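Glycosyltransferase (Streptomyces halstedii, PDB 3WAD) belongs to the glycosyltransferases of the GT-B fold and resembles the erythromycin biosynthesis protein CIII family in both of its domains. Local coordinates at residues W22-T26 with A27-V31. Sequence-based numbering, arbitrary orientation.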
ATOM      1  N   TRP B  22      -1.679   4.040  -4.084  1.00 23.09           N
ATOM      2  CA  TRP B  22      -1.048   2.805  -4.477  1.00 24.33           C
ATOM      3  C   TRP B  22      -1.191   2.401  -5.972  1.00 25.57           C
ATOM      4  O   TRP B  22      -0.236   1.821  -6.519  1.00 26.11           O
ATOM      5  CB  TRP B  22      -1.529   1.649  -3.616  1.00 23.77           C
ATOM      6  CG  TRP B  22      -0.583   1.408  -2.436  1.00 25.27           C
ATOM      7  CD1 TRP B  22      -0.816   1.707  -1.098  1.00 26.89           C
ATOM      8  CD2 TRP B  22       0.748   0.855  -2.490  1.00 27.08           C
ATOM      9  NE1 TRP B  22       0.281   1.343  -0.334  1.00 23.91           N
ATOM     10  CE2 TRP B  22       1.266   0.863  -1.153  1.00 22.56           C
ATOM     11  CE3 TRP B  22       1.557   0.356  -3.534  1.00 25.66           C
ATOM     12  CZ2 TRP B  22       2.530   0.333  -0.820  1.00 24.40           C
ATOM     13  CZ3 TRP B  22       2.838  -0.164  -3.207  1.00 24.64           C
ATOM     14  CH2 TRP B  22       3.301  -0.181  -1.844  1.00 26.23           C
ATOM     15  N   ALA B  23      -2.352   2.669  -6.586  1.00 24.16           N
ATOM     16  CA  ALA B  23      -2.547   2.489  -8.071  1.00 24.42           C
ATOM     17  C   ALA B  23      -1.509   3.323  -8.826  1.00 24.02           C
ATOM     18  O   ALA B  23      -0.814   2.786  -9.686  1.00 25.68           O
ATOM     19  CB  ALA B  23      -3.972   2.840  -8.526  1.00 21.70           C
ATOM     20  N   LEU B  24      -1.340   4.574  -8.456  1.00 24.11           N
ATOM     21  CA  LEU B  24      -0.296   5.410  -9.034  1.00 24.61           C
ATOM     22  C   LEU B  24       1.127   4.854  -8.787  1.00 26.00           C
ATOM     23  O   LEU B  24       2.018   4.876  -9.699  1.00 25.06           O
ATOM     24  CB  LEU B  24      -0.398   6.809  -8.490  1.00 23.88           C
ATOM     25  CG  LEU B  24      -1.596   7.655  -9.002  1.00 24.79           C
ATOM     26  CD1 LEU B  24      -1.753   8.860  -8.040  1.00 19.03           C
ATOM     27  CD2 LEU B  24      -1.345   8.207 -10.510  1.00 24.30           C
ATOM     28  N   THR B  25       1.358   4.346  -7.571  1.00 22.77           N
ATOM     29  CA  THR B  25       2.668   3.751  -7.257  1.00 22.94           C
ATOM     30  C   THR B  25       2.973   2.517  -8.134  1.00 23.88           C
ATOM     31  O   THR B  25       4.073   2.393  -8.659  1.00 26.28           O
ATOM     32  CB  THR B  25       2.741   3.435  -5.746  1.00 22.73           C
ATOM     33  OG1 THR B  25       2.553   4.681  -5.025  1.00 17.79           O
ATOM     34  CG2 THR B  25       4.109   2.851  -5.353  1.00 24.38           C
ATOM     35  N   THR B  26       2.016   1.631  -8.327  1.00 23.24           N
ATOM     36  CA  THR B  26       2.345   0.374  -8.980  1.00 25.26           C
ATOM     37  C   THR B  26       2.355   0.506 -10.520  1.00 25.99           C
ATOM     38  O   THR B  26       2.823  -0.399 -11.222  1.00 28.42           O
ATOM     39  CB  THR B  26       1.447  -0.770  -8.517  1.00 25.09           C
ATOM     40  OG1 THR B  26       0.055  -0.432  -8.735  1.00 23.35           O
ATOM     41  CG2 THR B  26       1.762  -1.074  -6.935  1.00 24.62           C
ATOM     42  N   ALA B  27       1.790   1.594 -11.001  1.00 27.31           N
ATOM     43  CA  ALA B  27       1.951   1.990 -12.403  1.00 28.93           C
ATOM     44  C   ALA B  27       3.309   2.678 -12.639  1.00 30.67           C
ATOM     45  O   ALA B  27       3.690   2.836 -13.792  1.00 32.28           O
ATOM     46  CB  ALA B  27       0.796   2.848 -12.836  1.00 27.31           C
ATOM     47  N   GLY B  28       4.029   3.115 -11.586  1.00 30.68           N
ATOM     48  CA  GLY B  28       5.475   3.483 -11.701  1.00 29.79           C
ATOM     49  C   GLY B  28       5.763   4.909 -11.289  1.00 30.62           C
ATOM     50  O   GLY B  28       6.933   5.404 -11.278  1.00 30.84           O
ATOM     51  N   HIS B  29       4.701   5.615 -10.917  1.00 29.49           N
ATOM     52  CA  HIS B  29       4.896   6.972 -10.574  1.00 28.71           C
ATOM     53  C   HIS B  29       5.432   7.064  -9.177  1.00 28.76           C
ATOM     54  O   HIS B  29       5.250   6.121  -8.404  1.00 29.65           O
ATOM     55  CB  HIS B  29       3.554   7.635 -10.745  1.00 30.11           C
ATOM     56  CG  HIS B  29       2.955   7.348 -12.092  1.00 30.83           C
ATOM     57  ND1 HIS B  29       3.463   7.899 -13.255  1.00 27.36           N
ATOM     58  CD2 HIS B  29       1.937   6.527 -12.470  1.00 29.84           C
ATOM     59  CE1 HIS B  29       2.771   7.446 -14.286  1.00 27.51           C
ATOM     60  NE2 HIS B  29       1.827   6.628 -13.838  1.00 28.43           N
ATOM     61  N   GLU B  30       6.029   8.210  -8.833  1.00 29.12           N
ATOM     62  CA  GLU B  30       6.595   8.488  -7.521  1.00 30.52           C
ATOM     63  C   GLU B  30       5.550   9.320  -6.765  1.00 30.14           C
ATOM     64  O   GLU B  30       5.199  10.428  -7.211  1.00 29.24           O
ATOM     65  CB  GLU B  30       7.816   9.391  -7.596  1.00 31.18           C
ATOM     66  CG  GLU B  30       8.942   8.886  -8.433  1.00 38.78           C
ATOM     67  CD  GLU B  30       9.829   7.940  -7.667  1.00 46.07           C
ATOM     68  OE1 GLU B  30      10.116   6.839  -8.198  1.00 49.58           O
ATOM     69  OE2 GLU B  30      10.225   8.282  -6.523  1.00 49.37           O
ATOM     70  N   VAL B  31       5.068   8.800  -5.641  1.00 28.74           N
ATOM     71  CA  VAL B  31       3.941   9.444  -4.926  1.00 25.63           C
ATOM     72  C   VAL B  31       4.422   9.854  -3.543  1.00 25.56           C
ATOM     73  O   VAL B  31       4.996   9.051  -2.822  1.00 25.75           O
ATOM     74  CB  VAL B  31       2.835   8.437  -4.793  1.00 27.17           C
ATOM     75  CG1 VAL B  31       1.614   9.034  -4.056  1.00 21.32           C
ATOM     76  CG2 VAL B  31       2.411   7.937  -6.202  1.00 21.47           C
TER
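L24 O receives the backbone N-H of H29, and more weakly that of G28, where helix 18-27 ends. H29 N donates to L24 O at 3.0 Å. G28 N adds two weak bonds, one to L24 O and one to T25 O. One residue earlier, A27 N still makes the regular i to i-4 helical bond to A23 O at 3.2 Å. G28 leaves the helix with positive phi (122°), completing a Schellman motif; at these angles a CB would be pressed against the carbonyl O of A27, which accounts for the glycine.

Side chains close the turn on one flank. The H29 ring presents its edge to the same carbonyl, with CD2 3.2 Å from L24 O, while the CD2 methyl of L24 lies 4.2 Å from that ring carbon. Rotation about chi1 (-51°) sets CG of H29 beside its own backbone N, so ring and amide face L24 O together. At the other edge of the ring, ND1 is hydrogen-bonded to the M1 backbone N.

Further on, V31 points back toward the helix. Its CG2 methyl meets L24 CB at 3.8 Å and T25 OG1 at 3.5 Å. This hydroxyl, turned beside the T25 backbone N (chi1 -59°), is hydrogen-bonded to A21 O, so V31 packs against an oxygen already engaged within the helix.

L24 also touches V3 and V406, joining strand 2-6 and helix 402-415 to this helix-to-strand connection of the Rossmann-like N-terminal domain. The chemistry implies a turn secured chiefly by backbone N-H groups of A27 to H29 bonded to the carbonyls of A23, L24 and T25 in the last helical turn, while L24 and V31 pack together where the chain enters strand 30-35.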